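Local coordinates for protein putative nucleoside-diphosphate-sugar epimerase (Staphylococcus aureus subsp. aureus, PDB 3E48) that is a putative nucleoside-diphosphate-sugar epimerase of unproven function, probably binding a dinucleotide coenzyme through its Rossmann-like domain, at residues 15-20 with 26-31; 102-107 with 179-184. One frame throughout, in Å; residues are numbered along the deposited sequence.

Interaction 1: 15-20 with 26-31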
ATOM      1  N   HIS B  15      -5.602   9.796 -24.643  1.00  5.55           N
ATOM      2  CA  HIS B  15      -6.621  10.792 -24.310  1.00  8.02           C
ATOM      3  C   HIS B  15      -5.958  12.047 -23.756  1.00 10.28           C
ATOM      4  O   HIS B  15      -6.226  13.161 -24.210  1.00 10.91           O
ATOM      5  CB  HIS B  15      -7.590  10.241 -23.257  1.00 10.05           C
ATOM      6  CG  HIS B  15      -8.651   9.349 -23.820  1.00 10.80           C
ATOM      7  ND1 HIS B  15      -9.784   9.837 -24.436  1.00 13.63           N
ATOM      8  CD2 HIS B  15      -8.740   8.000 -23.881  1.00 12.41           C
ATOM      9  CE1 HIS B  15     -10.526   8.826 -24.851  1.00 19.22           C
ATOM     10  NE2 HIS B  15      -9.915   7.700 -24.527  1.00 15.98           N
ATOM     11  N   ILE B  16      -5.088  11.858 -22.768  1.00  5.23           N
ATOM     12  CA  ILE B  16      -4.398  12.981 -22.143  1.00  8.45           C
ATOM     13  C   ILE B  16      -3.544  13.773 -23.127  1.00  9.54           C
ATOM     14  O   ILE B  16      -3.547  15.003 -23.102  1.00  9.76           O
ATOM     15  CB  ILE B  16      -3.504  12.513 -20.977  1.00  6.09           C
ATOM     16  CG1 ILE B  16      -4.368  11.830 -19.908  1.00  6.06           C
ATOM     17  CG2 ILE B  16      -2.768  13.706 -20.377  1.00  9.34           C
ATOM     18  CD1 ILE B  16      -3.567  11.231 -18.757  1.00  9.73           C
ATOM     19  N   THR B  17      -2.820  13.070 -23.994  1.00  9.01           N
ATOM     20  CA  THR B  17      -1.964  13.738 -24.967  1.00  7.22           C
ATOM     21  C   THR B  17      -2.771  14.532 -25.992  1.00  7.88           C
ATOM     22  O   THR B  17      -2.431  15.673 -26.298  1.00  7.90           O
ATOM     23  CB  THR B  17      -1.064  12.740 -25.719  1.00  6.95           C
ATOM     24  OG1 THR B  17      -0.280  11.993 -24.779  1.00  7.99           O
ATOM     25  CG2 THR B  17      -0.124  13.490 -26.667  1.00  9.17           C
ATOM     26  N   ASN B  18      -3.831  13.939 -26.532  1.00  8.14           N
ATOM     27  CA  ASN B  18      -4.640  14.667 -27.506  1.00  6.62           C
ATOM     28  C   ASN B  18      -5.300  15.880 -26.857  1.00  8.93           C
ATOM     29  O   ASN B  18      -5.419  16.936 -27.479  1.00 10.95           O
ATOM     30  CB  ASN B  18      -5.705  13.766 -28.138  1.00  8.28           C
ATOM     31  CG  ASN B  18      -5.111  12.762 -29.115  1.00 10.60           C
ATOM     32  OD1 ASN B  18      -4.234  13.102 -29.914  1.00 12.83           O
ATOM     33  ND2 ASN B  18      -5.592  11.529 -29.067  1.00 12.16           N
ATOM     34  N   GLN B  19      -5.726  15.737 -25.608  1.00 10.21           N
ATOM     35  CA  GLN B  19      -6.347  16.860 -24.923  1.00 11.59           C
ATOM     36  C   GLN B  19      -5.303  17.941 -24.633  1.00 11.09           C
ATOM     37  O   GLN B  19      -5.607  19.129 -24.695  1.00 10.42           O
ATOM     38  CB  GLN B  19      -7.035  16.395 -23.629  1.00  9.42           C
ATOM     39  CG  GLN B  19      -8.368  15.678 -23.864  1.00 11.98           C
ATOM     40  CD  GLN B  19      -9.090  15.305 -22.572  1.00 10.32           C
ATOM     41  OE1 GLN B  19      -8.975  16.003 -21.566  1.00 10.89           O
ATOM     42  NE2 GLN B  19      -9.854  14.209 -22.606  1.00  8.35           N
ATOM     43  N   ALA B  20      -4.068  17.538 -24.340  1.00  8.42           N
ATOM     44  CA  ALA B  20      -3.015  18.515 -24.065  1.00  8.45           C
ATOM     45  C   ALA B  20      -2.731  19.297 -25.347  1.00  9.49           C
ATOM     46  O   ALA B  20      -2.471  20.500 -25.313  1.00 11.34           O
ATOM     47  CB  ALA B  20      -1.753  17.815 -23.586  1.00  9.05           C
ATOM     48  N   ASP B  26       2.147  23.970 -23.840  1.00 18.54           N
ATOM     49  CA  ASP B  26       3.505  24.007 -24.362  1.00 19.32           C
ATOM     50  C   ASP B  26       4.489  23.290 -23.442  1.00 12.05           C
ATOM     51  O   ASP B  26       4.182  23.005 -22.281  1.00 15.44           O
ATOM     52  CB  ASP B  26       3.945  25.461 -24.575  1.00 31.56           C
ATOM     53  CG  ASP B  26       5.104  25.585 -25.546  1.00 33.16           C
ATOM     54  OD1 ASP B  26       5.037  24.969 -26.632  1.00 40.06           O
ATOM     55  OD2 ASP B  26       6.074  26.303 -25.230  1.00 46.16           O
ATOM     56  N   HIS B  27       5.669  22.996 -23.978  1.00  9.89           N
ATOM     57  CA  HIS B  27       6.723  22.315 -23.228  1.00  9.16           C
ATOM     58  C   HIS B  27       6.270  20.905 -22.849  1.00  9.30           C
ATOM     59  O   HIS B  27       6.702  20.357 -21.832  1.00  9.32           O
ATOM     60  CB  HIS B  27       7.053  23.095 -21.953  1.00 11.79           C
ATOM     61  CG  HIS B  27       7.204  24.570 -22.166  1.00 17.31           C
ATOM     62  ND1 HIS B  27       8.143  25.108 -23.018  1.00 19.50           N
ATOM     63  CD2 HIS B  27       6.542  25.619 -21.624  1.00 24.88           C
ATOM     64  CE1 HIS B  27       8.055  26.426 -22.991  1.00 20.97           C
ATOM     65  NE2 HIS B  27       7.091  26.762 -22.154  1.00 24.94           N
ATOM     66  N   PHE B  28       5.415  20.321 -23.681  1.00  9.29           N
ATOM     67  CA  PHE B  28       4.881  18.988 -23.429  1.00  9.16           C
ATOM     68  C   PHE B  28       5.725  17.897 -24.078  1.00 10.38           C
ATOM     69  O   PHE B  28       5.938  17.891 -25.294  1.00 11.29           O
ATOM     70  CB  PHE B  28       3.441  18.910 -23.938  1.00  9.48           C
ATOM     71  CG  PHE B  28       2.610  17.863 -23.257  1.00  8.63           C
ATOM     72  CD1 PHE B  28       2.544  16.567 -23.758  1.00 12.75           C
ATOM     73  CD2 PHE B  28       1.888  18.177 -22.112  1.00 11.83           C
ATOM     74  CE1 PHE B  28       1.766  15.596 -23.129  1.00 10.44           C
ATOM     75  CE2 PHE B  28       1.109  17.217 -21.470  1.00 14.66           C
ATOM     76  CZ  PHE B  28       1.048  15.922 -21.983  1.00 13.37           C
ATOM     77  N   HIS B  29       6.196  16.971 -23.251  1.00  7.72           N
ATOM     78  CA  HIS B  29       7.022  15.869 -23.717  1.00  6.03           C
ATOM     79  C   HIS B  29       6.338  14.562 -23.367  1.00  7.25           C
ATOM     80  O   HIS B  29       5.540  14.504 -22.433  1.00  6.34           O
ATOM     81  CB  HIS B  29       8.382  15.880 -23.019  1.00  5.49           C
ATOM     82  CG  HIS B  29       9.130  17.170 -23.149  1.00  5.90           C
ATOM     83  ND1 HIS B  29       8.692  18.346 -22.578  1.00  6.01           N
ATOM     84  CD2 HIS B  29      10.300  17.462 -23.764  1.00  8.01           C
ATOM     85  CE1 HIS B  29       9.562  19.307 -22.836  1.00 10.84           C
ATOM     86  NE2 HIS B  29      10.546  18.797 -23.554  1.00  8.91           N
ATOM     87  N   ILE B  30       6.650  13.513 -24.118  1.00  7.93           N
ATOM     88  CA  ILE B  30       6.082  12.206 -23.829  1.00  7.12           C
ATOM     89  C   ILE B  30       7.204  11.179 -23.772  1.00  8.37           C
ATOM     90  O   ILE B  30       8.215  11.305 -24.466  1.00  7.54           O
ATOM     91  CB  ILE B  30       5.039  11.759 -24.887  1.00  5.20           C
ATOM     92  CG1 ILE B  30       5.707  11.589 -26.254  1.00  7.74           C
ATOM     93  CG2 ILE B  30       3.898  12.768 -24.944  1.00  9.24           C
ATOM     94  CD1 ILE B  30       4.766  11.075 -27.326  1.00 15.22           C
ATOM     95  N   GLY B  31       7.018  10.173 -22.922  1.00  8.48           N
ATOM     96  CA  GLY B  31       8.003   9.117 -22.772  1.00  6.68           C
ATOM     97  C   GLY B  31       7.337   7.800 -23.113  1.00 12.77           C
ATOM     98  O   GLY B  31       6.450   7.349 -22.393  1.00 18.11           O
TER

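Interaction 2: 102-107 with 179-184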
ATOM      1  N   ILE B 102       2.952  13.862 -10.823  1.00  7.21           N
ATOM      2  CA  ILE B 102       1.509  13.683 -10.781  1.00  6.35           C
ATOM      3  C   ILE B 102       1.365  12.192 -11.063  1.00  6.39           C
ATOM      4  O   ILE B 102       1.683  11.730 -12.158  1.00  7.76           O
ATOM      5  CB  ILE B 102       0.792  14.514 -11.871  1.00  6.85           C
ATOM      6  CG1 ILE B 102       1.040  16.008 -11.621  1.00  7.98           C
ATOM      7  CG2 ILE B 102      -0.709  14.208 -11.858  1.00  9.70           C
ATOM      8  CD1 ILE B 102       0.460  16.943 -12.682  1.00  7.18           C
ATOM      9  N   PHE B 103       0.920  11.437 -10.063  1.00  5.48           N
ATOM     10  CA  PHE B 103       0.788   9.987 -10.195  1.00  5.83           C
ATOM     11  C   PHE B 103      -0.659   9.572 -10.410  1.00  5.87           C
ATOM     12  O   PHE B 103      -1.533   9.928  -9.627  1.00  6.54           O
ATOM     13  CB  PHE B 103       1.339   9.305  -8.938  1.00  5.35           C
ATOM     14  CG  PHE B 103       1.467   7.812  -9.056  1.00  6.35           C
ATOM     15  CD1 PHE B 103       2.688   7.228  -9.372  1.00  7.87           C
ATOM     16  CD2 PHE B 103       0.369   6.990  -8.848  1.00  5.80           C
ATOM     17  CE1 PHE B 103       2.817   5.837  -9.479  1.00  7.47           C
ATOM     18  CE2 PHE B 103       0.484   5.593  -8.953  1.00  8.12           C
ATOM     19  CZ  PHE B 103       1.711   5.021  -9.269  1.00  3.72           C
ATOM     20  N   ILE B 104      -0.907   8.822 -11.481  1.00  4.02           N
ATOM     21  CA  ILE B 104      -2.259   8.362 -11.797  1.00  8.55           C
ATOM     22  C   ILE B 104      -2.489   6.954 -11.245  1.00  8.98           C
ATOM     23  O   ILE B 104      -2.115   5.968 -11.878  1.00  8.85           O
ATOM     24  CB  ILE B 104      -2.493   8.328 -13.319  1.00  8.38           C
ATOM     25  CG1 ILE B 104      -2.153   9.693 -13.933  1.00 11.98           C
ATOM     26  CG2 ILE B 104      -3.942   7.940 -13.608  1.00 12.65           C
ATOM     27  CD1 ILE B 104      -2.968  10.842 -13.393  1.00 18.55           C
ATOM     28  N   GLY B 105      -3.118   6.868 -10.076  1.00  6.20           N
ATOM     29  CA  GLY B 105      -3.370   5.578  -9.463  1.00  7.93           C
ATOM     30  C   GLY B 105      -4.810   5.113  -9.547  1.00 10.29           C
ATOM     31  O   GLY B 105      -5.708   5.897  -9.845  1.00 13.44           O
ATOM     32  N   TYR B 106      -5.025   3.830  -9.275  1.00 11.87           N
ATOM     33  CA  TYR B 106      -6.357   3.225  -9.318  1.00  9.28           C
ATOM     34  C   TYR B 106      -6.991   3.263  -7.925  1.00  9.14           C
ATOM     35  O   TYR B 106      -6.292   3.109  -6.926  1.00  9.77           O
ATOM     36  CB  TYR B 106      -6.231   1.785  -9.816  1.00  9.09           C
ATOM     37  CG  TYR B 106      -7.538   1.111 -10.158  1.00  6.98           C
ATOM     38  CD1 TYR B 106      -8.498   1.762 -10.937  1.00  9.11           C
ATOM     39  CD2 TYR B 106      -7.798  -0.194  -9.742  1.00 10.74           C
ATOM     40  CE1 TYR B 106      -9.684   1.130 -11.297  1.00 11.67           C
ATOM     41  CE2 TYR B 106      -8.980  -0.837 -10.099  1.00 10.85           C
ATOM     42  CZ  TYR B 106      -9.918  -0.168 -10.878  1.00  9.67           C
ATOM     43  OH  TYR B 106     -11.085  -0.798 -11.235  1.00 16.80           O
ATOM     44  N   TYR B 107      -8.311   3.439  -7.860  1.00  5.18           N
ATOM     45  CA  TYR B 107      -8.999   3.536  -6.572  1.00  4.45           C
ATOM     46  C   TYR B 107      -9.148   2.258  -5.738  1.00  8.89           C
ATOM     47  O   TYR B 107      -9.601   2.326  -4.597  1.00  7.05           O
ATOM     48  CB  TYR B 107     -10.379   4.197  -6.743  1.00  4.09           C
ATOM     49  CG  TYR B 107     -11.488   3.375  -7.389  1.00  4.74           C
ATOM     50  CD1 TYR B 107     -12.824   3.710  -7.165  1.00  6.84           C
ATOM     51  CD2 TYR B 107     -11.216   2.312  -8.248  1.00  5.50           C
ATOM     52  CE1 TYR B 107     -13.866   3.011  -7.780  1.00  9.39           C
ATOM     53  CE2 TYR B 107     -12.258   1.605  -8.873  1.00  8.88           C
ATOM     54  CZ  TYR B 107     -13.578   1.962  -8.630  1.00  7.01           C
ATOM     55  OH  TYR B 107     -14.603   1.265  -9.238  1.00  7.21           O
ATOM     56  N   ARG B 179      -9.743  14.576 -18.726  1.00  6.41           N
ATOM     57  CA  ARG B 179     -10.113  15.978 -18.527  1.00 10.51           C
ATOM     58  C   ARG B 179      -9.703  16.450 -17.134  1.00  9.30           C
ATOM     59  O   ARG B 179      -9.229  17.576 -16.961  1.00  7.02           O
ATOM     60  CB  ARG B 179     -11.618  16.184 -18.733  1.00  9.19           C
ATOM     61  CG  ARG B 179     -12.089  15.918 -20.160  1.00  9.71           C
ATOM     62  CD  ARG B 179     -13.607  15.969 -20.248  1.00 18.05           C
ATOM     63  NE  ARG B 179     -14.131  17.307 -19.985  1.00 19.31           N
ATOM     64  CZ  ARG B 179     -15.412  17.569 -19.739  1.00 22.46           C
ATOM     65  NH1 ARG B 179     -16.302  16.585 -19.717  1.00 22.33           N
ATOM     66  NH2 ARG B 179     -15.804  18.813 -19.520  1.00 18.52           N
ATOM     67  N   GLY B 180      -9.881  15.584 -16.141  1.00  5.91           N
ATOM     68  CA  GLY B 180      -9.504  15.942 -14.785  1.00  7.44           C
ATOM     69  C   GLY B 180      -7.998  16.104 -14.657  1.00  7.84           C
ATOM     70  O   GLY B 180      -7.518  17.031 -14.003  1.00  7.55           O
ATOM     71  N   VAL B 181      -7.246  15.199 -15.278  1.00  6.29           N
ATOM     72  CA  VAL B 181      -5.792  15.259 -15.224  1.00  7.54           C
ATOM     73  C   VAL B 181      -5.280  16.529 -15.912  1.00  6.78           C
ATOM     74  O   VAL B 181      -4.383  17.198 -15.401  1.00  7.67           O
ATOM     75  CB  VAL B 181      -5.164  13.998 -15.874  1.00  6.33           C
ATOM     76  CG1 VAL B 181      -3.654  14.142 -15.973  1.00  7.42           C
ATOM     77  CG2 VAL B 181      -5.509  12.763 -15.039  1.00  8.26           C
ATOM     78  N   ILE B 182      -5.863  16.858 -17.064  1.00  6.98           N
ATOM     79  CA  ILE B 182      -5.487  18.057 -17.814  1.00  8.55           C
ATOM     80  C   ILE B 182      -5.763  19.305 -16.974  1.00  7.10           C
ATOM     81  O   ILE B 182      -4.951  20.231 -16.928  1.00  8.69           O
ATOM     82  CB  ILE B 182      -6.281  18.150 -19.142  1.00  8.15           C
ATOM     83  CG1 ILE B 182      -5.773  17.090 -20.132  1.00 10.98           C
ATOM     84  CG2 ILE B 182      -6.181  19.558 -19.729  1.00  8.27           C
ATOM     85  CD1 ILE B 182      -4.346  17.297 -20.612  1.00 14.28           C
ATOM     86  N   ALA B 183      -6.907  19.322 -16.297  1.00  6.07           N
ATOM     87  CA  ALA B 183      -7.268  20.462 -15.462  1.00  9.91           C
ATOM     88  C   ALA B 183      -6.236  20.650 -14.355  1.00 12.15           C
ATOM     89  O   ALA B 183      -5.884  21.778 -14.007  1.00  9.09           O
ATOM     90  CB  ALA B 183      -8.657  20.261 -14.858  1.00  9.01           C
ATOM     91  N   ILE B 184      -5.751  19.542 -13.802  1.00  8.09           N
ATOM     92  CA  ILE B 184      -4.748  19.612 -12.746  1.00  7.72           C
ATOM     93  C   ILE B 184      -3.438  20.156 -13.311  1.00  8.43           C
ATOM     94  O   ILE B 184      -2.839  21.065 -12.739  1.00 11.55           O
ATOM     95  CB  ILE B 184      -4.499  18.225 -12.125  1.00  6.85           C
ATOM     96  CG1 ILE B 184      -5.783  17.742 -11.441  1.00  7.97           C
ATOM     97  CG2 ILE B 184      -3.339  18.290 -11.133  1.00  8.86           C
ATOM     98  CD1 ILE B 184      -5.700  16.336 -10.884  1.00 11.94           C
TER

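Interaction 1: 15-20 with 26-31
The methyl of Ala20 overlaps one face of the Phe28 ring: CB of Ala20 lies 3.8 Å from the ring centroid and 20° off the ring normal, the geometry of a CH-pi contact. The overlap is off-centre, toward the rim, and the closest pair is CB of Ala20 with CE2 of Phe28 at 3.6 Å. The distance from the same methyl to CZ of Phe28 is almost equal, 3.7 Å, whereas CE1 of Phe28 stands 4.2 Å from it, which places the methyl over the CE2-CZ side of the ring. Phe28 presents this face because its CG is turned anti to the backbone N (chi1 -156°), carrying the ring out from the strand toward the helix.

Thr17, one turn earlier, borders the same ring obliquely, with its OG1 4.5 Å from CE1 of Phe28. That hydroxyl also lies 4.3 Å from CG2 of Ile30, so both of its neighbours across this contact are carbon atoms; its polar need is met within its own helix by the carbonyl of Gly13. No hydrogen bond links the two segments, and the join is one of apolar packing between buried residues.

Ala20 lies level with Phe28 and Thr17 with Ile30, an order that follows from a nearly antiparallel course: the axes of helix segment 15-20 and strand segment 28-31 run at 162° and approach to 10.5 Å. Leu5 of strand 3-6 touches both Thr17 and Phe28, tying the first strand into the same core. The helix connects parallel strands 3-6 and 28-32, running back over one face of the sheet, and a glycine-rich GxxGxxG segment leads from the end of strand 3-6 into its first turn. This is the opening beta-alpha-beta unit of a Rossmann fold, as in NAD(P)-binding sugar epimerases.

Interaction 2: 102-107 with 179-184
With chi1 -53° and chi2 -60°, Ile104 folds its CG1 branch back beside the backbone N and sends CD1 toward the helix, where it meets Val181 tip to tip. On the helix side, chi1 of 173° leaves CG2 of Val181 anti to its own carbonyl carbon, and it is this methyl that receives CD1 of Ile104, at 3.6 Å. The contact belongs to the Rossmann-like domain: strand 100-106 lies within the large sheet, and helix 174-186 packs against one face of it.

The spacing of the touching residues is what is expected where one side of a helix packs on one face of a strand. Ile102 and Ile104, two apart, project from the same side of the strand, while Val181 and Ile184, three apart, lie on one side of the helix. The CA atoms of Ile104 and Val181 are 8.5 Å apart, so the interval is bridged by side chains rather than by backbone contact. All four are buried, and no hydrogen bond crosses between the segments; within the helix Ile184 N bonds Gly180 O at 3.1 Å, while Ile184 O accepts a bond from Trp191 NE1.

Neighbours show how the layer is filled. Leu12 of helix 11-22 also touches Ile104. Ile184 also touches Val138 of strand 134-143, so helix 174-186 spans two strands. Phe103, between the two isoleucines, instead meets helix 118-131 through Tyr120, Ala124 and Leu128, which is the evidence that helices cover both faces of this sheet.

The second pair across the contact is likewise made by methyls: CD1 of Ile102 lies 4.3 Å from CG2 of Ile184.

Both contacts are buried helix-on-sheet packing on the same sheet, their centres about 13 Å apart, but they differ in topology and chemistry. Interaction 1 joins neighbours in sequence within one beta-alpha-beta unit and uses a methyl over an aromatic face beside a threonine. Interaction 2 is purely aliphatic, lies nearer the centre of the chain, and brings together segments with 71 residues between them. Their helices, 11-22 and 174-186, pack directly on each other: Ile16 O lies 3.5 Å from Ile182 CD1, and Gln19 OE1 lies 3.2 Å from Arg179 CA. The two helices are therefore neighbours in the layer on one face of the sheet, and each contact joins that layer to a different strand.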